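Local structure of ricin B-related lectin (Polyporus squamosus, 5MUA) at residues 116-121 / 140-145; 182-187 / 253-258; 4-9 / 51-56; 64-69 / 224-229. The protein probably binds galactose-containing glycans through a ricin-type beta-trefoil and, through a second, papain-like protease domain, binds calcium and the inhibitor E-64. One frame throughout, in Å; residues are numbered along the deposited sequence.

Interaction 1 of 4, residues 116-121 / 140-145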
loop_
_atom_site.group_PDB
_atom_site.type_symbol
_atom_site.label_atom_id
_atom_site.label_comp_id
_atom_site.label_asym_id
_atom_site.label_seq_id
_atom_site.Cartn_x
_atom_site.Cartn_y
_atom_site.Cartn_z
ATOM N N PHE B 116 3.578 -42.554 13.582
ATOM C CA PHE B 116 3.998 -41.232 14.070
ATOM C C PHE B 116 5.098 -40.639 13.233
ATOM O O PHE B 116 5.987 -41.343 12.740
ATOM C CB PHE B 116 4.486 -41.329 15.518
ATOM C CG PHE B 116 3.419 -41.744 16.475
ATOM C CD1 PHE B 116 2.588 -40.837 17.028
ATOM C CD2 PHE B 116 3.244 -43.088 16.802
ATOM C CE1 PHE B 116 1.576 -41.213 17.920
ATOM C CE2 PHE B 116 2.222 -43.477 17.685
ATOM C CZ PHE B 116 1.419 -42.535 18.269
ATOM N N VAL B 117 5.080 -39.315 13.110
ATOM C CA VAL B 117 6.183 -38.640 12.471
ATOM C C VAL B 117 7.445 -38.840 13.363
ATOM O O VAL B 117 7.414 -38.515 14.574
ATOM C CB VAL B 117 5.907 -37.107 12.380
ATOM C CG1 VAL B 117 7.098 -36.351 11.815
ATOM C CG2 VAL B 117 4.666 -36.808 11.589
ATOM N N THR B 118 8.518 -39.291 12.745
ATOM C CA THR B 118 9.682 -39.801 13.431
ATOM C C THR B 118 10.939 -39.295 12.816
ATOM O O THR B 118 11.064 -39.283 11.642
ATOM C CB THR B 118 9.651 -41.346 13.390
ATOM O OG1 THR B 118 8.372 -41.826 13.890
ATOM C CG2 THR B 118 10.823 -41.963 14.125
ATOM N N LEU B 119 11.888 -38.836 13.630
ATOM C CA LEU B 119 13.222 -38.443 13.147
ATOM C C LEU B 119 14.084 -39.701 13.174
ATOM O O LEU B 119 14.296 -40.263 14.232
ATOM C CB LEU B 119 13.807 -37.360 14.056
ATOM C CG LEU B 119 15.210 -36.921 13.675
ATOM C CD1 LEU B 119 15.296 -36.525 12.232
ATOM C CD2 LEU B 119 15.626 -35.733 14.520
ATOM N N LEU B 120 14.421 -40.226 12.030
ATOM C CA LEU B 120 15.186 -41.516 11.920
ATOM C C LEU B 120 16.684 -41.243 11.596
ATOM O O LEU B 120 17.006 -40.471 10.672
ATOM C CB LEU B 120 14.567 -42.333 10.802
ATOM C CG LEU B 120 15.141 -43.683 10.402
ATOM C CD1 LEU B 120 14.971 -44.632 11.565
ATOM C CD2 LEU B 120 14.527 -44.205 9.105
ATOM N N ASN B 121 17.592 -41.856 12.353
ATOM C CA ASN B 121 19.066 -41.746 12.140
ATOM C C ASN B 121 19.636 -40.349 12.351
ATOM O O ASN B 121 19.157 -39.665 13.268
ATOM C CB ASN B 121 19.513 -42.258 10.765
ATOM C CG ASN B 121 19.140 -43.715 10.539
ATOM O OD1 ASN B 121 19.307 -44.560 11.431
ATOM N ND2 ASN B 121 18.629 -44.029 9.317
ATOM N N THR B 140 13.179 -40.685 22.119
ATOM C CA THR B 140 12.294 -39.552 21.985
ATOM C C THR B 140 12.168 -39.054 20.540
ATOM O O THR B 140 11.771 -37.920 20.342
ATOM C CB THR B 140 12.651 -38.419 22.932
ATOM O OG1 THR B 140 13.962 -37.990 22.668
ATOM C CG2 THR B 140 12.496 -38.830 24.348
ATOM N N SER B 141 12.506 -39.894 19.573
ATOM C CA SER B 141 12.551 -39.500 18.172
ATOM C C SER B 141 11.185 -39.107 17.614
ATOM O O SER B 141 11.125 -38.487 16.546
ATOM C CB SER B 141 13.181 -40.621 17.313
ATOM O OG SER B 141 12.316 -41.785 17.281
ATOM N N GLN B 142 10.103 -39.478 18.279
ATOM C CA GLN B 142 8.776 -39.083 17.862
ATOM C C GLN B 142 8.217 -37.873 18.609
ATOM O O GLN B 142 7.013 -37.549 18.486
ATOM C CB GLN B 142 7.801 -40.252 17.968
ATOM C CG GLN B 142 8.340 -41.489 17.299
ATOM C CD GLN B 142 7.420 -42.671 17.298
ATOM O OE1 GLN B 142 6.747 -42.965 18.275
ATOM N NE2 GLN B 142 7.460 -43.406 16.208
ATOM N N ASN B 143 9.091 -37.178 19.364
ATOM C CA ASN B 143 8.610 -36.080 20.185
ATOM C C ASN B 143 9.080 -34.802 19.486
ATOM O O ASN B 143 10.243 -34.701 19.040
ATOM C CB ASN B 143 9.220 -36.131 21.566
ATOM C CG ASN B 143 8.711 -37.306 22.380
ATOM O OD1 ASN B 143 7.753 -37.989 21.996
ATOM N ND2 ASN B 143 9.342 -37.526 23.528
ATOM N N TRP B 144 8.187 -33.846 19.482
ATOM C CA TRP B 144 8.391 -32.563 18.716
ATOM C C TRP B 144 7.931 -31.436 19.644
ATOM O O TRP B 144 7.026 -31.619 20.457
ATOM C CB TRP B 144 7.524 -32.587 17.433
ATOM C CG TRP B 144 7.893 -33.708 16.544
ATOM C CD1 TRP B 144 7.334 -34.941 16.562
ATOM C CD2 TRP B 144 8.951 -33.761 15.600
ATOM N NE1 TRP B 144 7.985 -35.772 15.667
ATOM C CE2 TRP B 144 8.988 -35.069 15.082
ATOM C CE3 TRP B 144 9.928 -32.844 15.168
ATOM C CZ2 TRP B 144 9.911 -35.459 14.139
ATOM C CZ3 TRP B 144 10.823 -33.224 14.245
ATOM C CH2 TRP B 144 10.840 -34.527 13.729
ATOM N N THR B 145 8.515 -30.267 19.464
ATOM C CA THR B 145 8.026 -29.047 20.068
ATOM C C THR B 145 7.466 -28.133 19.013
ATOM O O THR B 145 7.829 -28.245 17.893
ATOM C CB THR B 145 9.088 -28.333 20.898
ATOM O OG1 THR B 145 10.159 -27.924 20.089
ATOM C CG2 THR B 145 9.631 -29.285 21.969
HETATM O O HOH W 1 5.306 -37.931 16.466
#

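Interaction 2 of 4, residues 182-187 / 253-258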
loop_
_atom_site.group_PDB
_atom_site.type_symbol
_atom_site.label_atom_id
_atom_site.label_comp_id
_atom_site.label_asym_id
_atom_site.label_seq_id
_atom_site.Cartn_x
_atom_site.Cartn_y
_atom_site.Cartn_z
ATOM N N LEU B 182 6.346 -11.608 11.436
ATOM C CA LEU B 182 7.627 -11.660 10.772
ATOM C C LEU B 182 8.766 -11.375 11.714
ATOM O O LEU B 182 8.587 -10.681 12.709
ATOM C CB LEU B 182 7.681 -10.573 9.675
ATOM C CG LEU B 182 6.602 -10.841 8.615
ATOM C CD1 LEU B 182 6.577 -9.617 7.721
ATOM C CD2 LEU B 182 6.861 -12.107 7.793
ATOM N N THR B 183 9.953 -11.813 11.315
ATOM C CA THR B 183 11.176 -11.442 12.014
ATOM C C THR B 183 11.675 -10.101 11.518
ATOM O O THR B 183 11.307 -9.605 10.434
ATOM C CB THR B 183 12.317 -12.447 11.764
ATOM O OG1 THR B 183 12.664 -12.472 10.384
ATOM C CG2 THR B 183 11.917 -13.914 12.223
ATOM N N ARG B 184 12.573 -9.535 12.331
ATOM C CA ARG B 184 13.268 -8.336 11.869
ATOM C C ARG B 184 14.065 -8.519 10.624
ATOM O O ARG B 184 14.114 -7.653 9.730
ATOM C CB ARG B 184 14.066 -7.690 13.025
ATOM C CG ARG B 184 13.119 -6.969 13.954
ATOM C CD ARG B 184 13.845 -6.081 14.943
ATOM N NE ARG B 184 12.990 -5.614 16.037
ATOM C CZ ARG B 184 13.343 -4.648 16.905
ATOM N NH1 ARG B 184 14.510 -3.987 16.773
ATOM N NH2 ARG B 184 12.536 -4.337 17.909
ATOM N N ASP B 185 14.700 -9.661 10.478
ATOM C CA ASP B 185 15.432 -9.905 9.269
ATOM C C ASP B 185 14.543 -9.867 8.089
ATOM O O ASP B 185 14.901 -9.326 7.033
ATOM C CB ASP B 185 16.158 -11.250 9.353
ATOM C CG ASP B 185 17.402 -11.206 10.256
ATOM O OD1 ASP B 185 17.940 -10.153 10.567
ATOM O OD2 ASP B 185 17.867 -12.305 10.620
ATOM N N GLN B 186 13.345 -10.438 8.238
ATOM C CA GLN B 186 12.437 -10.487 7.128
ATOM C C GLN B 186 11.870 -9.093 6.775
ATOM O O GLN B 186 11.863 -8.734 5.593
ATOM C CB GLN B 186 11.293 -11.436 7.427
ATOM C CG GLN B 186 11.739 -12.917 7.404
ATOM C CD GLN B 186 10.771 -13.817 8.145
ATOM O OE1 GLN B 186 9.903 -13.338 8.885
ATOM N NE2 GLN B 186 10.946 -15.110 8.009
ATOM N N ILE B 187 11.440 -8.352 7.792
ATOM C CA ILE B 187 10.949 -6.990 7.636
ATOM C C ILE B 187 12.007 -6.170 6.976
ATOM O O ILE B 187 11.763 -5.494 5.973
ATOM C CB ILE B 187 10.517 -6.379 8.969
ATOM C CG1 ILE B 187 9.227 -7.106 9.450
ATOM C CG2 ILE B 187 10.143 -4.922 8.821
ATOM C CD1 ILE B 187 9.094 -6.983 10.953
ATOM N N PHE B 253 4.438 -3.451 14.341
ATOM C CA PHE B 253 4.514 -4.882 14.342
ATOM C C PHE B 253 4.412 -5.379 15.786
ATOM O O PHE B 253 4.500 -4.591 16.777
ATOM C CB PHE B 253 5.901 -5.314 13.803
ATOM C CG PHE B 253 6.148 -4.935 12.365
ATOM C CD1 PHE B 253 5.609 -5.700 11.331
ATOM C CD2 PHE B 253 6.907 -3.856 12.048
ATOM C CE1 PHE B 253 5.757 -5.309 9.992
ATOM C CE2 PHE B 253 7.113 -3.480 10.720
ATOM C CZ PHE B 253 6.545 -4.215 9.695
ATOM N N VAL B 254 4.296 -6.697 15.905
ATOM C CA VAL B 254 4.524 -7.339 17.212
ATOM C C VAL B 254 5.717 -8.196 17.065
ATOM O O VAL B 254 6.128 -8.550 15.980
ATOM C CB VAL B 254 3.295 -8.078 17.815
ATOM C CG1 VAL B 254 2.089 -7.177 17.897
ATOM C CG2 VAL B 254 2.904 -9.302 17.036
ATOM N N GLU B 255 6.329 -8.508 18.204
ATOM C CA GLU B 255 7.624 -9.148 18.243
ATOM C C GLU B 255 7.404 -10.646 18.380
ATOM O O GLU B 255 6.599 -11.078 19.177
ATOM C CB GLU B 255 8.405 -8.670 19.508
ATOM C CG GLU B 255 8.937 -7.236 19.452
ATOM C CD GLU B 255 10.058 -7.121 18.459
ATOM O OE1 GLU B 255 10.850 -8.065 18.304
ATOM O OE2 GLU B 255 10.187 -6.086 17.857
ATOM N N ARG B 256 8.188 -11.423 17.655
ATOM C CA ARG B 256 8.221 -12.854 17.915
ATOM C C ARG B 256 8.580 -13.310 19.288
ATOM O O ARG B 256 7.975 -14.254 19.782
ATOM C CB ARG B 256 9.076 -13.568 16.924
ATOM C CG ARG B 256 8.120 -14.259 15.983
ATOM C CD ARG B 256 8.918 -15.048 15.103
ATOM N NE ARG B 256 8.373 -15.103 13.779
ATOM C CZ ARG B 256 8.960 -15.830 12.858
ATOM N NH1 ARG B 256 10.017 -16.590 13.237
ATOM N NH2 ARG B 256 8.448 -15.871 11.639
ATOM N N GLY B 257 9.510 -12.619 19.916
ATOM C CA GLY B 257 9.904 -12.990 21.321
ATOM C C GLY B 257 8.880 -12.601 22.334
ATOM O O GLY B 257 8.892 -13.079 23.475
ATOM N N ASN B 258 7.968 -11.697 21.972
ATOM C CA ASN B 258 6.934 -11.306 22.888
ATOM C C ASN B 258 5.804 -10.654 22.133
ATOM O O ASN B 258 5.888 -9.451 21.778
ATOM C CB ASN B 258 7.466 -10.301 23.912
ATOM C CG ASN B 258 6.424 -9.922 24.953
ATOM O OD1 ASN B 258 5.203 -10.191 24.855
ATOM N ND2 ASN B 258 6.912 -9.306 25.990
HETATM O O HOH W 2 7.031 -8.619 13.317
HETATM O O HOH W 3 10.422 -17.100 10.059
#

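Interaction 3 of 4, residues 4-9 / 51-56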
loop_
_atom_site.group_PDB
_atom_site.type_symbol
_atom_site.label_atom_id
_atom_site.label_comp_id
_atom_site.label_asym_id
_atom_site.label_seq_id
_atom_site.Cartn_x
_atom_site.Cartn_y
_atom_site.Cartn_z
ATOM N N GLN B 4 -0.968 -24.910 20.085
ATOM C CA GLN B 4 -2.166 -24.230 20.516
ATOM C C GLN B 4 -3.263 -24.282 19.466
ATOM O O GLN B 4 -4.125 -23.396 19.357
ATOM C CB GLN B 4 -1.839 -22.771 20.909
ATOM C CG GLN B 4 -0.934 -22.607 22.129
ATOM C CD GLN B 4 -0.307 -21.208 22.139
ATOM O OE1 GLN B 4 -1.023 -20.225 22.138
ATOM N NE2 GLN B 4 1.026 -21.134 22.029
ATOM N N GLY B 5 -3.263 -25.355 18.686
ATOM C CA GLY B 5 -4.239 -25.548 17.601
ATOM C C GLY B 5 -3.946 -24.653 16.408
ATOM O O GLY B 5 -2.794 -24.346 16.084
ATOM N N HIS B 6 -5.004 -24.244 15.734
ATOM C CA HIS B 6 -4.888 -23.388 14.529
ATOM C C HIS B 6 -3.798 -22.332 14.647
ATOM O O HIS B 6 -3.865 -21.535 15.558
ATOM C CB HIS B 6 -6.225 -22.711 14.270
ATOM C CG HIS B 6 -6.310 -22.026 12.941
ATOM N ND1 HIS B 6 -7.228 -21.045 12.693
ATOM C CD2 HIS B 6 -5.613 -22.192 11.785
ATOM C CE1 HIS B 6 -7.132 -20.665 11.424
ATOM N NE2 HIS B 6 -6.137 -21.318 10.868
ATOM N N GLY B 7 -2.813 -22.313 13.731
ATOM C CA GLY B 7 -1.693 -21.379 13.833
ATOM C C GLY B 7 -0.560 -21.721 12.899
ATOM O O GLY B 7 -0.654 -22.677 12.108
ATOM N N ILE B 8 0.496 -20.942 12.941
ATOM C CA ILE B 8 1.711 -21.188 12.129
ATOM C C ILE B 8 2.808 -21.425 13.127
ATOM O O ILE B 8 2.910 -20.697 14.166
ATOM C CB ILE B 8 2.068 -19.977 11.220
ATOM C CG1 ILE B 8 0.883 -19.778 10.237
ATOM C CG2 ILE B 8 3.364 -20.209 10.508
ATOM C CD1 ILE B 8 0.882 -18.446 9.498
ATOM N N TYR B 9 3.606 -22.462 12.867
ATOM C CA TYR B 9 4.570 -22.954 13.820
ATOM C C TYR B 9 5.872 -23.385 13.203
ATOM O O TYR B 9 5.919 -23.792 12.033
ATOM C CB TYR B 9 4.011 -24.184 14.485
ATOM C CG TYR B 9 2.764 -24.010 15.229
ATOM C CD1 TYR B 9 1.520 -24.171 14.618
ATOM C CD2 TYR B 9 2.806 -23.773 16.591
ATOM C CE1 TYR B 9 0.383 -24.035 15.341
ATOM C CE2 TYR B 9 1.660 -23.680 17.361
ATOM C CZ TYR B 9 0.414 -23.828 16.733
ATOM O OH TYR B 9 -0.728 -23.724 17.492
ATOM N N ILE B 51 -1.001 -24.973 10.328
ATOM C CA ILE B 51 -1.669 -26.124 10.924
ATOM C C ILE B 51 -3.105 -25.729 11.099
ATOM O O ILE B 51 -3.407 -24.750 11.811
ATOM C CB ILE B 51 -0.979 -26.506 12.234
ATOM C CG1 ILE B 51 0.433 -26.921 11.915
ATOM C CG2 ILE B 51 -1.734 -27.690 12.859
ATOM C CD1 ILE B 51 1.217 -27.435 13.116
ATOM N N GLU B 52 -3.978 -26.407 10.381
ATOM C CA GLU B 52 -5.383 -26.035 10.277
ATOM C C GLU B 52 -6.320 -27.166 10.730
ATOM O O GLU B 52 -6.222 -28.258 10.266
ATOM C CB GLU B 52 -5.767 -25.534 8.891
ATOM C CG GLU B 52 -5.007 -24.290 8.466
ATOM C CD GLU B 52 -5.134 -23.948 6.990
ATOM O OE1 GLU B 52 -4.597 -24.708 6.167
ATOM O OE2 GLU B 52 -5.828 -22.954 6.661
ATOM N N PRO B 53 -7.274 -26.832 11.598
ATOM C CA PRO B 53 -8.201 -27.849 12.106
ATOM C C PRO B 53 -9.074 -28.365 11.004
ATOM O O PRO B 53 -9.471 -27.569 10.135
ATOM C CB PRO B 53 -9.003 -27.095 13.184
ATOM C CG PRO B 53 -8.951 -25.664 12.778
ATOM C CD PRO B 53 -7.564 -25.497 12.146
ATOM N N VAL B 54 -9.393 -29.648 11.011
ATOM C CA VAL B 54 -10.319 -30.197 10.032
ATOM C C VAL B 54 -11.662 -30.666 10.645
ATOM O O VAL B 54 -12.356 -31.424 10.036
ATOM C CB VAL B 54 -9.742 -31.352 9.201
ATOM C CG1 VAL B 54 -8.651 -30.872 8.253
ATOM C CG2 VAL B 54 -9.258 -32.435 10.109
ATOM N N GLY B 55 -12.014 -30.215 11.830
ATOM C CA GLY B 55 -13.346 -30.523 12.416
ATOM C C GLY B 55 -13.431 -31.929 13.014
ATOM O O GLY B 55 -14.508 -32.511 13.033
ATOM N N GLU B 56 -12.320 -32.479 13.480
ATOM C CA GLU B 56 -12.310 -33.723 14.271
ATOM C C GLU B 56 -11.336 -33.497 15.384
ATOM O O GLU B 56 -10.300 -32.858 15.181
ATOM C CB GLU B 56 -11.860 -34.926 13.440
ATOM C CG GLU B 56 -12.369 -34.916 11.987
ATOM C CD GLU B 56 -11.735 -36.022 11.146
ATOM O OE1 GLU B 56 -11.426 -35.767 9.938
ATOM O OE2 GLU B 56 -11.558 -37.129 11.735
HETATM O O HOH W 4 -5.695 -20.686 8.162
#

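Interaction 4 of 4, residues 64-69 / 224-229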
loop_
_atom_site.group_PDB
_atom_site.type_symbol
_atom_site.label_atom_id
_atom_site.label_comp_id
_atom_site.label_asym_id
_atom_site.label_seq_id
_atom_site.Cartn_x
_atom_site.Cartn_y
_atom_site.Cartn_z
ATOM N N ASN B 64 2.789 -26.663 4.330
ATOM C CA ASN B 64 4.006 -25.863 4.217
ATOM C C ASN B 64 3.588 -24.464 3.724
ATOM O O ASN B 64 2.979 -24.345 2.684
ATOM C CB ASN B 64 5.011 -26.538 3.293
ATOM C CG ASN B 64 6.360 -25.910 3.376
ATOM O OD1 ASN B 64 6.730 -25.136 2.521
ATOM N ND2 ASN B 64 7.123 -26.247 4.418
ATOM N N ALA B 65 3.794 -23.421 4.518
ATOM C CA ALA B 65 3.260 -22.080 4.149
ATOM C C ALA B 65 3.928 -21.679 2.823
ATOM O O ALA B 65 3.255 -21.085 1.960
ATOM C CB ALA B 65 3.540 -21.035 5.226
ATOM N N PHE B 66 5.234 -21.950 2.698
ATOM C CA PHE B 66 6.004 -21.542 1.541
ATOM C C PHE B 66 5.543 -22.282 0.287
ATOM O O PHE B 66 5.090 -21.678 -0.656
ATOM C CB PHE B 66 7.506 -21.722 1.800
ATOM C CG PHE B 66 8.402 -21.363 0.629
ATOM C CD1 PHE B 66 8.655 -20.037 0.318
ATOM C CD2 PHE B 66 8.945 -22.356 -0.192
ATOM C CE1 PHE B 66 9.457 -19.718 -0.774
ATOM C CE2 PHE B 66 9.740 -22.053 -1.301
ATOM C CZ PHE B 66 10.013 -20.716 -1.567
ATOM N N ALA B 67 5.643 -23.626 0.299
ATOM C CA ALA B 67 5.453 -24.445 -0.893
ATOM C C ALA B 67 3.991 -24.750 -1.183
ATOM O O ALA B 67 3.659 -25.124 -2.317
ATOM C CB ALA B 67 6.245 -25.751 -0.811
ATOM N N GLY B 68 3.132 -24.570 -0.215
ATOM C CA GLY B 68 1.705 -24.889 -0.329
ATOM C C GLY B 68 1.354 -26.358 -0.171
ATOM O O GLY B 68 0.163 -26.695 -0.012
ATOM N N SER B 69 2.366 -27.214 -0.280
ATOM C CA SER B 69 2.261 -28.681 -0.192
ATOM C C SER B 69 1.795 -29.057 1.250
ATOM O O SER B 69 2.111 -28.403 2.246
ATOM C CB SER B 69 3.673 -29.303 -0.358
ATOM O OG SER B 69 4.280 -28.954 -1.544
ATOM N N ASN B 224 2.277 -12.415 -0.818
ATOM C CA ASN B 224 1.706 -13.087 -1.971
ATOM C C ASN B 224 2.705 -13.814 -2.834
ATOM O O ASN B 224 2.488 -14.931 -3.343
ATOM C CB ASN B 224 0.990 -12.039 -2.828
ATOM C CG ASN B 224 0.338 -12.655 -4.043
ATOM O OD1 ASN B 224 -0.476 -13.617 -3.943
ATOM N ND2 ASN B 224 0.698 -12.110 -5.261
ATOM N N GLU B 225 3.866 -13.236 -2.938
ATOM C CA GLU B 225 4.885 -13.756 -3.861
ATOM C C GLU B 225 5.722 -14.880 -3.231
ATOM O O GLU B 225 6.318 -15.660 -3.939
ATOM C CB GLU B 225 5.739 -12.619 -4.360
ATOM C CG GLU B 225 4.911 -11.733 -5.307
ATOM C CD GLU B 225 5.606 -10.450 -5.762
ATOM O OE1 GLU B 225 6.821 -10.297 -5.485
ATOM O OE2 GLU B 225 4.878 -9.557 -6.356
ATOM N N ASN B 226 5.731 -14.990 -1.911
ATOM C CA ASN B 226 6.549 -16.039 -1.296
ATOM C C ASN B 226 5.790 -17.142 -0.610
ATOM O O ASN B 226 6.435 -18.117 -0.210
ATOM C CB ASN B 226 7.432 -15.396 -0.279
ATOM C CG ASN B 226 8.609 -14.711 -0.891
ATOM O OD1 ASN B 226 9.589 -15.381 -1.172
ATOM N ND2 ASN B 226 8.558 -13.380 -1.034
ATOM N N PHE B 227 4.482 -17.028 -0.424
ATOM C CA PHE B 227 3.733 -18.098 0.242
ATOM C C PHE B 227 2.660 -18.654 -0.664
ATOM O O PHE B 227 1.773 -17.921 -1.105
ATOM C CB PHE B 227 3.149 -17.643 1.547
ATOM C CG PHE B 227 4.199 -17.212 2.538
ATOM C CD1 PHE B 227 4.921 -18.134 3.239
ATOM C CD2 PHE B 227 4.471 -15.899 2.772
ATOM C CE1 PHE B 227 5.868 -17.735 4.162
ATOM C CE2 PHE B 227 5.449 -15.486 3.683
ATOM C CZ PHE B 227 6.146 -16.419 4.358
ATOM N N LYS B 228 2.776 -19.927 -0.986
ATOM C CA LYS B 228 1.775 -20.598 -1.858
ATOM C C LYS B 228 0.556 -21.075 -1.104
ATOM O O LYS B 228 -0.521 -21.319 -1.672
ATOM C CB LYS B 228 2.415 -21.681 -2.709
ATOM C CG LYS B 228 3.455 -21.130 -3.701
ATOM C CD LYS B 228 4.452 -22.167 -4.227
ATOM C CE LYS B 228 3.795 -23.395 -4.897
ATOM N NZ LYS B 228 3.325 -23.201 -6.302
ATOM N N ALA B 229 0.678 -21.199 0.208
ATOM C CA ALA B 229 -0.523 -21.492 1.049
ATOM C C ALA B 229 -1.384 -20.242 1.120
ATOM O O ALA B 229 -0.883 -19.142 0.927
ATOM C CB ALA B 229 -0.061 -21.903 2.465
#

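Interaction 1 of 4, residues 116-121 / 140-145
Trp-144, Gln-142 and Ser-141 each make a hydrogen bond to strand 116-120. The indole NE1 of Trp-144 donates to Val-117 O (3.0 Å, 164°); the oxygen lies in the ring plane, but the N-H comes in from above the carbonyl plane of Val-117. From the type I turn running from Thr-140 to Asn-143, Ser-141 O accepts from Leu-119 N (3.0 Å). Gln-142 NE2 donates to Thr-118 OG1 (2.9 Å), and that hydroxyl donates in turn to Phe-116 O (2.7 Å). Chi1 of Thr-118, -53°, sets OG1 beside its backbone N, where it can serve both partners, and leaves CG2 facing Ser-141 OG, which is hydrogen-bonded to Asn-139 OD1.

Van der Waals contacts fill in around these bonds. Val-117 CG1 meets the benzo side of the indole at Trp-144 CZ2 (3.8 Å), with the two side chains crossing at about a right angle. The amide carbon CD of Gln-142 lies against Phe-116 CB (3.7 Å). Gln-142, Asn-143 and Trp-144 form the QxW motif of ricin-type beta-trefoils.

Gln-142 NE2 also donates to Gln-134 O, while OE1 accepts from Ile-136 N and Lys-107 NZ. With both ends of this buried amide engaged, its rotation is fixed and its polar atoms are satisfied.

Interaction 2 of 4, residues 182-187 / 253-258
Glu-255 bends at chi2 (-70°) while Arg-184 stays extended from CG to NE, and so carboxylate and guanidinium meet at the start of helix 184-194, where it packs against strand 246-255 in the papain-like domain. The helix begins with a capping box: Thr-183 OG1 accepts from Gln-186 N (3.0 Å), and Thr-183 N donates back to Gln-186 OE1 (2.9 Å).

In the salt bridge, Arg-184 NH2 reaches Glu-255 OE2 at 2.9 Å. The oxygen sits in the guanidinium plane, yet the N-H comes from above the carboxylate plane; a second, weak bond runs from NE to the same oxygen. OE2 also pairs with Thr-263 OG1, which further restrains the carboxylate.

The methyl CG2 of Thr-183 lies over one face of the Arg-256 guanidinium, offset toward its rim, 3.4 Å from NH1. NE bonds to Val-181 O and NH1 to Tyr-10 OH, the latter on a trefoil strand, so this arginine ties the two domains together. One water accepts from both Arg-256 NH2 and Gln-186 NE2; another donates to Leu-182 O and Val-254 O.

Deeper in, beside Phe-215 of helix 208-226, Ile-187 makes a CH-pi contact with Phe-253: its CD1 lies 3.6 Å from the ring centroid, only 6° off the normal.

Interaction 3 of 4, residues 4-9 / 51-56
Gly-7 and Ile-51 form an antiparallel hydrogen-bonded pair, Gly-7 N donating to Ile-51 O (3.2 Å) and Ile-51 N to Gly-7 O (2.9 Å, 174°), the second bond running nearly along the C=O axis.

His-6 also approaches Ile-51 O. The imidazole leaves the backbone with CG anti to N (chi1 -169°), which turns its CD2 edge toward Ile-51 O at 3.4 Å, with the oxygen in the ring plane; His-6 CA makes a further C-H contact to that oxygen. Pro-53 presents CD to His-6 CB at 3.8 Å. Beyond the ring, a water joins His-6 NE2 to Glu-52 OE2, donating to the carboxylate.

These are strands 7-13 and 49-53 of the ricin-type beta-trefoil, and strand 144-152 borders 7-13 on its other side. On the face that carries Ile-51, the isoleucine projects across Tyr-9, its CD1 meeting Tyr-9 CD1 at 3.6 Å; Phe-3 and Phe-146 pack around the same methyl-bearing chain.

The far end of the tyrosine is held by the N-terminal segment itself. Tyr-9 OH accepts from Gln-4 N (2.9 Å) and donates to Gly-5 O (2.6 Å), the latter oxygen lying in the plane of the phenol ring.

Interaction 4 of 4, residues 64-69 / 224-229
Lys-228 N donates to Phe-66 O (2.9 Å, 158°), approaching from above the carbonyl plane and not on a lone pair. One residue further along, Ala-229 N donates to Ala-65 O (3.1 Å, 166°), so two successive N-H groups take up two successive carbonyls in reverse order. The methyl of Ala-229 also rests on Ala-65 O, at 3.5 Å from CB.

The loop offering these carbonyls is shaped from within. Asn-64 OD1 accepts from Ala-67 N at 2.9 Å, in the carbonyl plane and on a lone pair, which makes an Asx motif; Asn-64 ND2 is held in turn by Asn-46 O.

The contact joins two domains. Residues 64-69 link strands 59-64 and 70-73 of the beta-trefoil, whereas 224-229 cover the end of helix 208-226 of the papain-like domain and the chain just after it; the first residue of that helix, Cys-208, lines the E-64 pocket. Phe-227, the first residue to leave helical geometry, directs the edge of its ring at the backbone of Ala-65 and Phe-66, with Ala-65 CB 3.8 Å from CD1; Phe-232 meets this ring edge-to-face. Arg-202 of the second subunit reaches Phe-227 O and Asn-224 OD1, bringing the dimer partner to this junction.

A chi1 of 178° carries the Phe-66 ring away from its own N and over to the helix end, and CD1 comes within 3.0 Å of Asn-226 O. That buried carbonyl has no hydrogen-bond partner in the model. The Lys-228 chain, bent at chi3 and chi4, runs back along the loop until CE lies 3.1 Å from Ala-67 O.

Interactions 1 and 3 lie in the beta-trefoil, their centres about 20 Å apart, and are connected through the neighbouring strands 144-152 and 7-13. Interaction 2 belongs to the papain-like domain, and interaction 4 bridges the two; its nearest atoms come within about 5 Å of interaction 3 and about 6 Å of interaction 2, without touching either. The ligand sites lie at some distance. The side chain of Val-117 in interaction 1 is about 13 Å from bound galactose, and that of Leu-182 in interaction 2 about 13 Å from a calcium ion. The side chain of His-6 in interaction 3 is about 13 Å from both E-64 and a calcium ion, and that of Phe-227 in interaction 4 about 12 Å from calcium.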